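Local coordinates for protein oxalate--CoA ligase (Arabidopsis thaliana, PDB 5IE2) that belongs to the AMP-binding enzymes of the ANL superfamily, built as a large N-terminal and a small C-terminal domain, with adenosine-5'-triphosphate bound in this model, at residues N358-V363 with H405-I410; K411-R416 with I421-V426. All blocks are in the same frame, centred on the assembly; numbering follows the deposited sequence.

Contact 1 of 2, residues N358-V363 with H405-I410. With ATP (adenosine-5'-triphosphate), chain C.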
loop_
_atom_site.group_PDB
_atom_site.type_symbol
_atom_site.label_atom_id
_atom_site.label_comp_id
_atom_site.label_asym_id
_atom_site.label_seq_id
_atom_site.Cartn_x
_atom_site.Cartn_y
_atom_site.Cartn_z
ATOM N N ASN A 358 0.972 12.981 -24.391
ATOM C CA ASN A 358 -0.276 13.747 -24.230
ATOM C C ASN A 358 -1.467 13.155 -24.964
ATOM O O ASN A 358 -2.459 13.833 -25.231
ATOM C CB ASN A 358 -0.067 15.203 -24.635
ATOM C CG ASN A 358 0.899 15.888 -23.698
ATOM O OD1 ASN A 358 0.723 15.828 -22.469
ATOM N ND2 ASN A 358 1.950 16.486 -24.247
ATOM N N ASN A 359 -1.375 11.876 -25.252
ATOM C CA ASN A 359 -2.527 11.126 -25.726
ATOM C C ASN A 359 -2.878 10.047 -24.718
ATOM O O ASN A 359 -2.021 9.243 -24.356
ATOM C CB ASN A 359 -2.230 10.498 -27.089
ATOM C CG ASN A 359 -2.182 11.537 -28.193
ATOM O OD1 ASN A 359 -1.133 12.136 -28.469
ATOM N ND2 ASN A 359 -3.309 11.763 -28.814
ATOM N N LYS A 360 -4.137 10.013 -24.301
ATOM C CA LYS A 360 -4.570 9.108 -23.244
ATOM C C LYS A 360 -4.691 7.694 -23.762
ATOM O O LYS A 360 -4.906 7.478 -24.965
ATOM C CB LYS A 360 -5.905 9.575 -22.683
ATOM C CG LYS A 360 -5.831 10.987 -22.092
ATOM C CD LYS A 360 -7.215 11.511 -21.693
ATOM C CE LYS A 360 -7.172 12.967 -21.189
ATOM N NZ LYS A 360 -6.654 13.957 -22.203
ATOM N N GLY A 361 -4.579 6.744 -22.848
ATOM C CA GLY A 361 -4.768 5.331 -23.134
ATOM C C GLY A 361 -4.567 4.529 -21.856
ATOM O O GLY A 361 -4.394 5.089 -20.753
ATOM N N GLU A 362 -4.585 3.206 -21.970
ATOM C CA GLU A 362 -4.435 2.394 -20.782
ATOM C C GLU A 362 -2.955 2.243 -20.430
ATOM O O GLU A 362 -2.136 1.950 -21.305
ATOM C CB GLU A 362 -5.074 1.005 -20.982
ATOM C CG GLU A 362 -5.004 0.113 -19.714
ATOM C CD GLU A 362 -5.710 -1.219 -19.929
ATOM O OE1 GLU A 362 -6.018 -1.575 -21.113
ATOM O OE2 GLU A 362 -5.960 -1.911 -18.930
ATOM N N VAL A 363 -2.637 2.400 -19.156
ATOM C CA VAL A 363 -1.270 2.175 -18.704
ATOM C C VAL A 363 -0.996 0.670 -18.693
ATOM O O VAL A 363 -1.774 -0.077 -18.082
ATOM C CB VAL A 363 -1.065 2.761 -17.280
ATOM C CG1 VAL A 363 0.376 2.567 -16.847
ATOM C CG2 VAL A 363 -1.449 4.247 -17.269
ATOM N N HIS A 405 0.536 11.081 -15.906
ATOM C CA HIS A 405 -0.614 11.733 -15.322
ATOM C C HIS A 405 -1.795 10.802 -15.415
ATOM O O HIS A 405 -2.184 10.445 -16.521
ATOM C CB HIS A 405 -0.961 13.033 -16.067
ATOM C CG HIS A 405 0.152 14.032 -16.081
ATOM N ND1 HIS A 405 0.134 15.169 -15.292
ATOM C CD2 HIS A 405 1.319 14.062 -16.769
ATOM C CE1 HIS A 405 1.256 15.846 -15.484
ATOM N NE2 HIS A 405 1.979 15.208 -16.394
ATOM N N LEU A 406 -2.368 10.417 -14.279
ATOM C CA LEU A 406 -3.523 9.503 -14.290
ATOM C C LEU A 406 -4.854 10.222 -14.453
ATOM O O LEU A 406 -5.095 11.290 -13.878
ATOM C CB LEU A 406 -3.538 8.685 -13.004
ATOM C CG LEU A 406 -2.359 7.724 -12.904
ATOM C CD1 LEU A 406 -2.315 7.228 -11.443
ATOM C CD2 LEU A 406 -2.424 6.566 -13.880
ATOM N N VAL A 407 -5.735 9.641 -15.250
ATOM C CA VAL A 407 -7.053 10.212 -15.499
ATOM C C VAL A 407 -8.055 9.446 -14.650
ATOM O O VAL A 407 -9.006 10.027 -14.100
ATOM C CB VAL A 407 -7.415 10.137 -17.026
ATOM C CG1 VAL A 407 -8.794 10.665 -17.298
ATOM C CG2 VAL A 407 -6.402 10.913 -17.817
ATOM N N GLY A 408 -7.845 8.139 -14.538
ATOM C CA GLY A 408 -8.671 7.385 -13.603
ATOM C C GLY A 408 -8.813 5.935 -14.045
ATOM O O GLY A 408 -8.328 5.562 -15.106
ATOM N N ARG A 409 -9.441 5.118 -13.218
ATOM C CA ARG A 409 -9.763 3.758 -13.614
ATOM C C ARG A 409 -10.756 3.770 -14.741
ATOM O O ARG A 409 -11.723 4.547 -14.723
ATOM C CB ARG A 409 -10.326 2.979 -12.446
ATOM C CG ARG A 409 -9.377 2.926 -11.281
ATOM C CD ARG A 409 -10.168 2.682 -10.020
ATOM N NE ARG A 409 -9.425 2.845 -8.773
ATOM C CZ ARG A 409 -8.860 1.831 -8.135
ATOM N NH1 ARG A 409 -8.919 0.603 -8.670
ATOM N NH2 ARG A 409 -8.222 2.047 -6.978
ATOM N N ILE A 410 -10.506 2.922 -15.739
ATOM C CA ILE A 410 -11.444 2.762 -16.849
ATOM C C ILE A 410 -12.887 2.664 -16.350
ATOM O O ILE A 410 -13.790 3.322 -16.881
ATOM C CB ILE A 410 -11.133 1.506 -17.630
ATOM C CG1 ILE A 410 -9.807 1.665 -18.355
ATOM C CG2 ILE A 410 -12.288 1.142 -18.591
ATOM C CD1 ILE A 410 -9.319 0.378 -19.024
HETATM P PG ATP C . -9.289 -3.910 -7.247
HETATM O O1G ATP C . -10.252 -3.126 -8.139
HETATM O O2G ATP C . -9.936 -5.044 -6.535
HETATM O O3G ATP C . -8.050 -4.352 -8.023
HETATM P PB ATP C . -7.651 -1.748 -6.258
HETATM O O1B ATP C . -7.948 -0.565 -5.363
HETATM O O2B ATP C . -7.446 -1.568 -7.720
HETATM O O3B ATP C . -8.771 -2.928 -6.049
HETATM P PA ATP C . -4.881 -1.872 -5.238
HETATM O O1A ATP C . -3.866 -2.768 -5.936
HETATM O O2A ATP C . -4.855 -1.739 -3.766
HETATM O O3A ATP C . -6.339 -2.465 -5.596
HETATM O "O5'" ATP C . -4.879 -0.444 -5.961
HETATM C "C5'" ATP C . -4.118 -0.136 -7.156
HETATM C "C4'" ATP C . -4.887 0.984 -7.878
HETATM O "O4'" ATP C . -4.806 2.189 -7.093
HETATM C "C3'" ATP C . -4.231 1.399 -9.158
HETATM O "O3'" ATP C . -4.609 0.506 -10.204
HETATM C "C2'" ATP C . -4.765 2.799 -9.376
HETATM O "O2'" ATP C . -6.129 2.718 -9.819
HETATM C "C1'" ATP C . -4.823 3.306 -7.964
HETATM N N9 ATP C . -3.660 4.156 -7.614
HETATM C C8 ATP C . -2.514 3.801 -7.019
HETATM N N7 ATP C . -1.726 4.909 -6.861
HETATM C C5 ATP C . -2.432 5.975 -7.358
HETATM C C6 ATP C . -2.195 7.432 -7.483
HETATM N N6 ATP C . -1.041 7.986 -6.982
HETATM N N1 ATP C . -3.185 8.164 -8.045
HETATM C C2 ATP C . -4.338 7.611 -8.488
HETATM N N3 ATP C . -4.622 6.285 -8.415
HETATM C C4 ATP C . -3.692 5.463 -7.850
#
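Lys-360 meets Val-407 because its CG leaves beside the backbone N (chi1 -60°) and the chain then runs straight to CE, carrying the aliphatic stem across the CG2 branch of Val-407 at about a right angle. Lys-360 CD lies 4.0 Å from Val-407 CG2. At the other end of the contact, the extended side chain of Glu-362 brings its carboxylate carbon CD to 4.0 Å from Ile-410 CD1. On the other side of the sheet, next to Tyr-312, Val-363 CG2 packs on Leu-406 CD2 at 4.2 Å. The two segments are second neighbours in an antiparallel sheet, with strand 394-398 between them, and a classic beta bulge at Val-407 and Gly-408 facing Ile-395 interrupts the regular pairing.

Segment 405-410 also lines the ATP pocket. Leu-406 CD1 sits 3.6 Å from C2 of the ATP adenine. Arg-409 reaches the beta phosphate with two nitrogens. Arg-409 NH1 donates to ATP O2B at 2.8 Å, nearly straight at 165°. Arg-409 NH2 donates to ATP O1B at 3.1 Å. The ribose O2' of ATP stands 3.3 Å above the guanidinium plane, over its centre. Gripping two oxygens of one phosphate fixes the rotation of the guanidinium, and its positive charge probably offsets the phosphate's. Both charged groups thus find partners elsewhere, Arg-409 on the nucleotide and Glu-362 on Gly-393 N and His-391 ND1, while the segments themselves meet through van der Waals packing.

Contact 2 of 2, residues K411-R416 with I421-V426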
loop_
_atom_site.group_PDB
_atom_site.type_symbol
_atom_site.label_atom_id
_atom_site.label_comp_id
_atom_site.label_asym_id
_atom_site.label_seq_id
_atom_site.Cartn_x
_atom_site.Cartn_y
_atom_site.Cartn_z
ATOM N N LYS A 411 -13.110 1.848 -15.336
ATOM C CA LYS A 411 -14.486 1.619 -14.873
ATOM C C LYS A 411 -15.098 2.801 -14.086
ATOM O O LYS A 411 -16.300 2.827 -13.840
ATOM C CB LYS A 411 -14.527 0.359 -14.008
ATOM C CG LYS A 411 -14.152 -0.943 -14.725
ATOM C CD LYS A 411 -15.319 -1.943 -14.679
ATOM C CE LYS A 411 -14.829 -3.378 -14.863
ATOM N NZ LYS A 411 -13.374 -3.480 -14.529
ATOM N N GLU A 412 -14.270 3.777 -13.708
ATOM C CA GLU A 412 -14.737 4.907 -12.907
ATOM C C GLU A 412 -14.925 6.190 -13.683
ATOM O O GLU A 412 -15.556 7.113 -13.153
ATOM C CB GLU A 412 -13.765 5.172 -11.748
ATOM C CG GLU A 412 -14.006 4.200 -10.614
ATOM C CD GLU A 412 -13.111 4.422 -9.413
ATOM O OE1 GLU A 412 -12.286 5.385 -9.403
ATOM O OE2 GLU A 412 -13.234 3.608 -8.473
ATOM N N LEU A 413 -14.408 6.262 -14.923
ATOM C CA LEU A 413 -14.574 7.469 -15.731
ATOM C C LEU A 413 -16.054 7.672 -16.013
ATOM O O LEU A 413 -16.804 6.700 -16.228
ATOM C CB LEU A 413 -13.814 7.395 -17.041
ATOM C CG LEU A 413 -12.294 7.179 -16.927
ATOM C CD1 LEU A 413 -11.647 7.212 -18.315
ATOM C CD2 LEU A 413 -11.680 8.247 -16.058
ATOM N N ILE A 414 -16.483 8.921 -16.044
ATOM C CA ILE A 414 -17.909 9.202 -16.171
ATOM C C ILE A 414 -18.275 9.584 -17.582
ATOM O O ILE A 414 -17.812 10.586 -18.113
ATOM C CB ILE A 414 -18.299 10.294 -15.165
ATOM C CG1 ILE A 414 -17.968 9.814 -13.766
ATOM C CG2 ILE A 414 -19.765 10.642 -15.287
ATOM C CD1 ILE A 414 -18.081 10.879 -12.710
ATOM N N ASN A 415 -19.090 8.767 -18.233
ATOM C CA ASN A 415 -19.368 9.032 -19.632
ATOM C C ASN A 415 -20.677 9.816 -19.825
ATOM O O ASN A 415 -21.759 9.237 -19.981
ATOM C CB ASN A 415 -19.385 7.726 -20.421
ATOM C CG ASN A 415 -19.305 7.963 -21.920
ATOM O OD1 ASN A 415 -19.509 9.088 -22.396
ATOM N ND2 ASN A 415 -18.995 6.908 -22.675
ATOM N N ARG A 416 -20.552 11.142 -19.825
ATOM C CA ARG A 416 -21.692 12.046 -19.886
ATOM C C ARG A 416 -21.945 12.524 -21.311
ATOM O O ARG A 416 -21.255 13.415 -21.817
ATOM C CB ARG A 416 -21.472 13.236 -18.954
ATOM C CG ARG A 416 -22.658 14.210 -18.932
ATOM C CD ARG A 416 -22.418 15.376 -17.953
ATOM N NE ARG A 416 -23.559 16.303 -17.813
ATOM C CZ ARG A 416 -23.865 17.247 -18.701
ATOM N NH1 ARG A 416 -23.177 17.341 -19.827
ATOM N NH2 ARG A 416 -24.882 18.074 -18.491
ATOM N N ILE A 421 -15.638 12.341 -18.017
ATOM C CA ILE A 421 -15.218 13.155 -16.890
ATOM C C ILE A 421 -14.341 12.335 -15.972
ATOM O O ILE A 421 -14.627 11.166 -15.651
ATOM C CB ILE A 421 -16.413 13.725 -16.101
ATOM C CG1 ILE A 421 -17.357 14.463 -17.051
ATOM C CG2 ILE A 421 -15.929 14.617 -14.922
ATOM C CD1 ILE A 421 -18.756 14.722 -16.422
ATOM N N SER A 422 -13.234 12.946 -15.559
ATOM C CA SER A 422 -12.334 12.341 -14.575
ATOM C C SER A 422 -12.714 12.682 -13.154
ATOM O O SER A 422 -12.598 13.835 -12.747
ATOM C CB SER A 422 -10.906 12.823 -14.809
ATOM O OG SER A 422 -10.119 12.532 -13.668
ATOM N N PRO A 423 -13.117 11.680 -12.363
ATOM C CA PRO A 423 -13.449 11.940 -10.960
ATOM C C PRO A 423 -12.240 12.435 -10.144
ATOM O O PRO A 423 -12.418 13.214 -9.212
ATOM C CB PRO A 423 -13.904 10.561 -10.436
ATOM C CG PRO A 423 -14.309 9.807 -11.641
ATOM C CD PRO A 423 -13.451 10.305 -12.782
ATOM N N ILE A 424 -11.047 11.985 -10.506
ATOM C CA ILE A 424 -9.790 12.495 -9.898
ATOM C C ILE A 424 -9.704 14.029 -9.984
ATOM O O ILE A 424 -9.427 14.743 -8.987
ATOM C CB ILE A 424 -8.547 11.871 -10.633
ATOM C CG1 ILE A 424 -8.413 10.408 -10.235
ATOM C CG2 ILE A 424 -7.226 12.640 -10.315
ATOM C CD1 ILE A 424 -7.183 9.743 -10.863
ATOM N N GLU A 425 -9.940 14.526 -11.197
ATOM C CA GLU A 425 -9.835 15.968 -11.467
ATOM C C GLU A 425 -10.840 16.756 -10.604
ATOM O O GLU A 425 -10.536 17.827 -9.971
ATOM C CB GLU A 425 -10.080 16.272 -12.957
ATOM C CG GLU A 425 -9.934 17.751 -13.293
ATOM C CD GLU A 425 -10.261 18.137 -14.757
ATOM O OE1 GLU A 425 -10.780 17.304 -15.534
ATOM O OE2 GLU A 425 -10.011 19.318 -15.106
ATOM N N VAL A 426 -12.071 16.247 -10.601
ATOM C CA VAL A 426 -13.131 16.953 -9.860
ATOM C C VAL A 426 -12.865 16.888 -8.343
ATOM O O VAL A 426 -13.017 17.915 -7.661
ATOM C CB VAL A 426 -14.530 16.394 -10.203
ATOM C CG1 VAL A 426 -15.619 17.073 -9.379
ATOM C CG2 VAL A 426 -14.833 16.575 -11.662
#
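Ile-414 and Ile-421 face each other as a hydrogen-bonded antiparallel pair in a small beta hairpin, strands 414-416 and 419-421, which runs straight into helix 423-430; hairpin and helix pack on strand 450-459 in the C-terminal part of this ANL enzyme. Both backbone polar groups of each residue are satisfied by the other: Ile-414 N donates to Ile-421 O at 2.9 Å, almost straight at 174°, and Ile-421 N returns a bond to Ile-414 O at 2.8 Å, lying in the carbonyl plane on a lone pair. Their side chains share one face of the hairpin, with the two CB atoms 4.0 Å apart, and Ile-453 packs against both. Asn-415 N donates to Glu-451 OE2.

Ser-422 is the N-cap of the helix. Its OG accepts from Glu-425 N at 3.2 Å and donates to Val-407 O, so one hydroxyl serves the first turn of the helix and the bulged part of strand 404-409 alike. Val-426 N bonds back to Ser-422 O. Glu-425 OE1 forms a salt bridge with Lys-482.

Arg-416 has CG anti to the backbone N (chi1 -178°), and its CB and CD pass over Ile-421 CD1, each 4.0 Å from it. The charged end of Arg-416 is held by a salt bridge from NE to Glu-452 and a cation-pi contact with Tyr-449. Pro-423, which has no N-H to offer, turns its ring against segment 411-416: its CG touches Ile-414 CD1. Pro-423 CD lies 4.3 Å from Leu-413 CD2, and Pro-423 CG 3.3 Å from Glu-412 O.

In the fold
Contact 1 lies at the surface beside the nucleotide, whereas contact 2 is partly buried, with both isoleucines of its pair and Pro-423 enclosed. They follow one another in the chain: strand 404-409, which lies one strand away from 361-366, leads through 410-413 into the hairpin of contact 2. Packing of side-chain carbons joins the segments of contact 1, which are separated by a strand; those of contact 2 are direct neighbours and share backbone hydrogen bonds. Besides the serine bond already noted, Ile-424 CD1 packs on Gly-408 CA. The sheet edge at the ATP pocket is thus joined directly to the start of helix 423-430.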